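Local coordinates for protein taurocyamine kinase (Schistosoma mansoni, PDB 4WOD) that reversibly transfers a phosphate group from ATP to the guanidino compound taurocyamine, forming a phosphagen, with magnesium as cofactor, at residues A[124-129]-A[273-278]; A[137-142]-A[201-206]. The protein carries 4 engineered substitutions. All blocks are in the same frame, centred on the assembly; numbering follows the deposited sequence.

Contact 1 (A[124-129]-A[273-278]); sequences LGRTVE and GTTLRA
Gly125 and Thr275 meet where two neighbouring antiparallel strands of the central sheet in the first phosphagen kinase catalytic domain, 117-126 and 277-283, give way to loops. The tight part of the contact centres on the hydroxyl of Thr275. Gly125 N donates to Thr275 OG1 over 2.9 Å in a nearly straight bond (168° at the hydrogen); a side-chain oxygen thus accepts from a strand N-H as a neighbouring backbone carbonyl would. The same hydroxyl donates to Thr274 O, 2.7 Å from Thr275 OG1 and approached in its carbonyl plane on a lone pair. A chi1 of 84° sets OG1 between its own backbone N and carbonyl carbon, within reach of both partners, while Leu124 CB presses against it at 3.3 Å.

Toward Leu276 the packing is looser: Leu124 CD2 and Leu276 CD1 are 4.5 Å apart, and Leu243 of helix 236-251 touches both leucines. On the other flank a water enters. The Arg126 chain, bent at chi2 (-69°), curls back so that its NH1 donates to Gly125 O at 3.0 Å, and Leu124 CD1 lies over one guanidinium face near the rim. Arg126 NH1 also lies 3.5 Å from Thr275 OG1, which sits at the guanidinium edge, near its plane. Phe264 adds a cation-pi contact to this group. Cys268, the predicted active-site residue, lies just upstream of 273-278, and Arg277 and Ala278 belong to a predicted ATP site. The water accepts from Arg126 NH2 and donates to Thr274 O, 2.7 Å from the water oxygen.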
loop_
_atom_site.group_PDB
_atom_site.type_symbol
_atom_site.label_atom_id
_atom_site.label_comp_id
_atom_site.label_asym_id
_atom_site.label_seq_id
_atom_site.Cartn_x
_atom_site.Cartn_y
_atom_site.Cartn_z
ATOM N N LEU A 124 15.420 10.589 -20.699
ATOM C CA LEU A 124 14.383 10.488 -21.716
ATOM C C LEU A 124 14.792 9.498 -22.809
ATOM O O LEU A 124 15.943 9.043 -22.865
ATOM C CB LEU A 124 14.063 11.853 -22.337
ATOM C CG LEU A 124 15.159 12.733 -22.938
ATOM C CD1 LEU A 124 15.674 12.238 -24.295
ATOM C CD2 LEU A 124 14.635 14.169 -23.036
ATOM N N GLY A 125 13.841 9.202 -23.683
ATOM C CA GLY A 125 14.044 8.266 -24.777
ATOM C C GLY A 125 13.401 8.810 -26.043
ATOM O O GLY A 125 12.516 9.673 -25.971
ATOM N N ARG A 126 13.857 8.329 -27.205
ATOM C CA ARG A 126 13.246 8.681 -28.476
ATOM C C ARG A 126 13.275 7.512 -29.448
ATOM O O ARG A 126 14.200 6.692 -29.435
ATOM C CB ARG A 126 13.953 9.873 -29.132
ATOM C CG ARG A 126 13.859 11.193 -28.364
ATOM C CD ARG A 126 12.436 11.742 -28.376
ATOM N NE ARG A 126 12.362 13.130 -27.908
ATOM C CZ ARG A 126 12.017 13.481 -26.673
ATOM N NH1 ARG A 126 11.738 12.537 -25.768
ATOM N NH2 ARG A 126 11.962 14.771 -26.337
ATOM N N THR A 127 12.248 7.466 -30.283
ATOM C CA THR A 127 12.166 6.571 -31.421
ATOM C C THR A 127 12.462 7.365 -32.676
ATOM O O THR A 127 11.855 8.413 -32.895
ATOM C CB THR A 127 10.777 5.969 -31.557
ATOM O OG1 THR A 127 10.450 5.217 -30.384
ATOM C CG2 THR A 127 10.688 5.099 -32.829
ATOM N N VAL A 128 13.386 6.883 -33.494
ATOM C CA VAL A 128 13.656 7.533 -34.781
ATOM C C VAL A 128 12.667 7.007 -35.847
ATOM O O VAL A 128 12.543 5.794 -36.044
ATOM C CB VAL A 128 15.134 7.301 -35.236
ATOM C CG1 VAL A 128 15.367 7.848 -36.637
ATOM C CG2 VAL A 128 16.126 7.924 -34.231
ATOM N N GLU A 129 11.947 7.915 -36.509
ATOM C CA GLU A 129 11.022 7.523 -37.589
ATOM C C GLU A 129 11.690 6.690 -38.670
ATOM O O GLU A 129 12.843 6.940 -39.035
ATOM C CB GLU A 129 10.409 8.752 -38.252
ATOM C CG GLU A 129 9.363 9.450 -37.424
ATOM C CD GLU A 129 8.796 10.661 -38.130
ATOM O OE1 GLU A 129 9.493 11.224 -39.013
ATOM O OE2 GLU A 129 7.643 11.035 -37.810
ATOM N N GLY A 273 4.633 9.404 -23.958
ATOM C CA GLY A 273 4.315 10.779 -23.588
ATOM C C GLY A 273 5.550 11.652 -23.552
ATOM O O GLY A 273 6.106 11.980 -24.611
ATOM N N THR A 274 5.984 12.028 -22.345
ATOM C CA THR A 274 7.227 12.771 -22.184
ATOM C C THR A 274 8.448 11.879 -22.275
ATOM O O THR A 274 9.528 12.362 -22.593
ATOM C CB THR A 274 7.317 13.514 -20.826
ATOM O OG1 THR A 274 7.298 12.568 -19.737
ATOM C CG2 THR A 274 6.167 14.505 -20.685
ATOM N N THR A 275 8.257 10.590 -21.958
ATOM C CA THR A 275 9.309 9.600 -21.719
ATOM C C THR A 275 10.210 9.990 -20.541
ATOM O O THR A 275 11.173 9.306 -20.247
ATOM C CB THR A 275 10.211 9.353 -22.967
ATOM O OG1 THR A 275 11.240 10.342 -23.041
ATOM C CG2 THR A 275 9.403 9.376 -24.251
ATOM N N LEU A 276 9.887 11.080 -19.862
ATOM C CA LEU A 276 10.826 11.662 -18.920
ATOM C C LEU A 276 10.764 11.028 -17.532
ATOM O O LEU A 276 9.694 10.915 -16.937
ATOM C CB LEU A 276 10.587 13.171 -18.814
ATOM C CG LEU A 276 11.661 13.995 -18.095
ATOM C CD1 LEU A 276 12.535 14.714 -19.103
ATOM C CD2 LEU A 276 11.020 14.992 -17.132
ATOM N N ARG A 277 11.921 10.596 -17.032
ATOM C CA ARG A 277 12.039 10.158 -15.641
ATOM C C ARG A 277 13.107 10.987 -14.959
ATOM O O ARG A 277 14.306 10.805 -15.213
ATOM C CB ARG A 277 12.382 8.676 -15.528
ATOM C CG ARG A 277 12.303 8.168 -14.084
ATOM C CD ARG A 277 12.740 6.699 -13.935
ATOM N NE ARG A 277 14.131 6.612 -13.488
ATOM C CZ ARG A 277 14.508 6.345 -12.238
ATOM N NH1 ARG A 277 15.798 6.296 -11.922
ATOM N NH2 ARG A 277 13.601 6.108 -11.303
ATOM N N ALA A 278 12.650 11.930 -14.141
ATOM C CA ALA A 278 13.528 12.747 -13.322
ATOM C C ALA A 278 13.588 12.093 -11.972
ATOM O O ALA A 278 12.551 11.756 -11.421
ATOM C CB ALA A 278 12.999 14.156 -13.200
HETATM O O HOH W 1 10.556 14.539 -23.731
#

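Contact 2 (A[137-142]-A[201-206]); sequences LTKETR and WPTGRG
The guanidinium groups of Arg142 and Arg205 lie almost parallel, their planes 18° apart, one over the face of the other. Arg205 NH2 sits over one face of the Arg142 group, 3.5 Å from Arg142 NE; Arg142 CD lies over a face of the Arg205 group, toward its rim. Leu137 CB lies over the opposite face of Arg142, toward the rim, and a water lies in plane at the edge of the Arg142 group. The two facing nitrogens, Arg142 NE and Arg205 NH2, are donors, so no hydrogen bond joins them, and the like charges are probably offset by acceptors around them: Asp200 forms a salt bridge with Arg142 NH1, while Ile199 O and Gly197 O accept from Arg205 NH2. Arg205 NH1 reaches back to Thr203 O in a weak bond of 2.7 Å, bent to 123° at the hydrogen.

The aliphatic part of Arg142 runs along the turn. Its extended chi1 and chi2 carry CD to 3.4 Å from Thr203 O, and the bend at chi3 (-69°) then swings NE and the guanidinium against that of Arg205. Gly204, at positive phi, brings its CA to 4.0 Å from Arg142 CG. The water bridges the two segments, accepting from Arg142 NH1 and donating to Lys139 O and to Thr203 OG1, the latter 2.8 Å from the water oxygen; Thr203 OG1 is also hydrogen-bonded to Asp200 O. On the exposed side, Lys139 CE passes Thr203 CG2 at 4.1 Å, a light apolar touch.

A helix start thus packs on a tight turn: the capping box of Thr138 and Thr141 begins helix 139-154, and the side chains of Arg142 and Lys139 meet the type II beta turn from Pro202 to Arg205 that leads into strand 206-210.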
loop_
_atom_site.group_PDB
_atom_site.type_symbol
_atom_site.label_atom_id
_atom_site.label_comp_id
_atom_site.label_asym_id
_atom_site.label_seq_id
_atom_site.Cartn_x
_atom_site.Cartn_y
_atom_site.Cartn_z
ATOM N N LEU A 137 13.606 -4.934 -36.835
ATOM C CA LEU A 137 14.858 -4.482 -37.432
ATOM C C LEU A 137 15.553 -5.631 -38.149
ATOM O O LEU A 137 15.388 -6.798 -37.799
ATOM C CB LEU A 137 15.792 -3.892 -36.361
ATOM C CG LEU A 137 15.248 -2.591 -35.765
ATOM C CD1 LEU A 137 15.829 -2.321 -34.369
ATOM C CD2 LEU A 137 15.557 -1.448 -36.751
ATOM N N THR A 138 16.301 -5.303 -39.183
ATOM C CA THR A 138 17.262 -6.266 -39.732
ATOM C C THR A 138 18.618 -5.965 -39.118
ATOM O O THR A 138 18.795 -4.923 -38.462
ATOM C CB THR A 138 17.357 -6.193 -41.250
ATOM O OG1 THR A 138 17.853 -4.908 -41.611
ATOM C CG2 THR A 138 15.977 -6.393 -41.887
ATOM N N LYS A 139 19.586 -6.859 -39.317
ATOM C CA LYS A 139 20.930 -6.570 -38.824
ATOM C C LYS A 139 21.427 -5.278 -39.452
ATOM O O LYS A 139 22.009 -4.424 -38.766
ATOM C CB LYS A 139 21.895 -7.722 -39.111
ATOM C CG LYS A 139 23.315 -7.454 -38.644
ATOM C CD LYS A 139 24.095 -8.753 -38.496
ATOM C CE LYS A 139 25.579 -8.498 -38.359
ATOM N NZ LYS A 139 26.277 -9.765 -38.001
ATOM N N GLU A 140 21.153 -5.116 -40.746
ATOM C CA GLU A 140 21.576 -3.918 -41.468
ATOM C C GLU A 140 20.840 -2.650 -41.032
ATOM O O GLU A 140 21.460 -1.601 -40.849
ATOM C CB GLU A 140 21.400 -4.117 -42.977
ATOM C CG GLU A 140 22.338 -5.149 -43.583
ATOM C CD GLU A 140 22.151 -5.257 -45.084
ATOM O OE1 GLU A 140 22.345 -4.224 -45.766
ATOM O OE2 GLU A 140 21.794 -6.352 -45.576
ATOM N N THR A 141 19.528 -2.719 -40.847
ATOM C CA THR A 141 18.823 -1.485 -40.494
ATOM C C THR A 141 19.166 -1.015 -39.070
ATOM O O THR A 141 19.246 0.192 -38.815
ATOM C CB THR A 141 17.288 -1.605 -40.654
ATOM O OG1 THR A 141 16.780 -2.665 -39.836
ATOM C CG2 THR A 141 16.932 -1.845 -42.114
ATOM N N ARG A 142 19.428 -1.937 -38.155
ATOM C CA ARG A 142 19.830 -1.505 -36.827
ATOM C C ARG A 142 21.161 -0.740 -36.884
ATOM O O ARG A 142 21.333 0.275 -36.190
ATOM C CB ARG A 142 19.929 -2.702 -35.877
ATOM C CG ARG A 142 20.207 -2.326 -34.432
ATOM C CD ARG A 142 20.450 -3.551 -33.568
ATOM N NE ARG A 142 19.257 -4.373 -33.372
ATOM C CZ ARG A 142 18.970 -5.481 -34.052
ATOM N NH1 ARG A 142 19.791 -5.919 -35.006
ATOM N NH2 ARG A 142 17.856 -6.162 -33.773
ATOM N N TRP A 201 23.024 -9.380 -31.247
ATOM C CA TRP A 201 23.915 -8.834 -30.209
ATOM C C TRP A 201 25.373 -9.118 -30.581
ATOM O O TRP A 201 25.691 -10.232 -30.963
ATOM C CB TRP A 201 23.587 -9.457 -28.842
ATOM C CG TRP A 201 24.358 -8.869 -27.702
ATOM C CD1 TRP A 201 25.531 -9.343 -27.171
ATOM C CD2 TRP A 201 24.029 -7.692 -26.952
ATOM N NE1 TRP A 201 25.945 -8.538 -26.138
ATOM C CE2 TRP A 201 25.049 -7.516 -25.982
ATOM C CE3 TRP A 201 22.974 -6.772 -26.997
ATOM C CZ2 TRP A 201 25.042 -6.460 -25.073
ATOM C CZ3 TRP A 201 22.970 -5.723 -26.090
ATOM C CH2 TRP A 201 23.999 -5.575 -25.143
ATOM N N PRO A 202 26.271 -8.131 -30.449
ATOM C CA PRO A 202 26.070 -6.794 -29.901
ATOM C C PRO A 202 26.036 -5.736 -30.986
ATOM O O PRO A 202 26.278 -4.584 -30.689
ATOM C CB PRO A 202 27.311 -6.615 -29.042
ATOM C CG PRO A 202 28.386 -7.230 -29.923
ATOM C CD PRO A 202 27.710 -8.374 -30.691
ATOM N N THR A 203 25.743 -6.115 -32.225
ATOM C CA THR A 203 25.827 -5.161 -33.333
ATOM C C THR A 203 24.759 -4.063 -33.278
ATOM O O THR A 203 23.655 -4.247 -32.737
ATOM C CB THR A 203 25.735 -5.884 -34.707
ATOM O OG1 THR A 203 24.477 -6.552 -34.828
ATOM C CG2 THR A 203 26.859 -6.915 -34.849
ATOM N N GLY A 204 25.089 -2.916 -33.865
ATOM C CA GLY A 204 24.119 -1.842 -33.973
ATOM C C GLY A 204 23.890 -1.082 -32.679
ATOM O O GLY A 204 22.978 -0.275 -32.590
ATOM N N ARG A 205 24.724 -1.349 -31.679
ATOM C CA ARG A 205 24.548 -0.798 -30.340
ATOM C C ARG A 205 25.794 -0.101 -29.837
ATOM O O ARG A 205 26.922 -0.461 -30.195
ATOM C CB ARG A 205 24.171 -1.907 -29.367
ATOM C CG ARG A 205 22.862 -2.585 -29.745
ATOM C CD ARG A 205 22.863 -4.015 -29.301
ATOM N NE ARG A 205 21.526 -4.595 -29.394
ATOM C CZ ARG A 205 21.143 -5.460 -30.326
ATOM N NH1 ARG A 205 22.000 -5.849 -31.262
ATOM N NH2 ARG A 205 19.897 -5.930 -30.314
ATOM N N GLY A 206 25.590 0.894 -28.984
ATOM C CA GLY A 206 26.717 1.567 -28.379
ATOM C C GLY A 206 26.330 2.571 -27.324
ATOM O O GLY A 206 25.138 2.761 -27.022
HETATM O O HOH W 2 22.351 -5.044 -35.980
#

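Overall arrangement
From the N terminus, the chain passes through the small helical domain and enters the catalytic sheet on strand 117-126, whose end supplies the first half of contact 1. It then runs on to helix 139-154, where contact 2 begins, and returns at 201-206, just ahead of strand 206-210, to close that shorter loop. Only at 273-278, leading into strand 277-283, is the wider loop of contact 1 closed, so contact 2 is nested inside it. The centres lie 20 Å apart and the two do not touch. Contact 1 joins adjacent central strands; contact 2 fastens a helix to the approach to a strand near the sheet's edge.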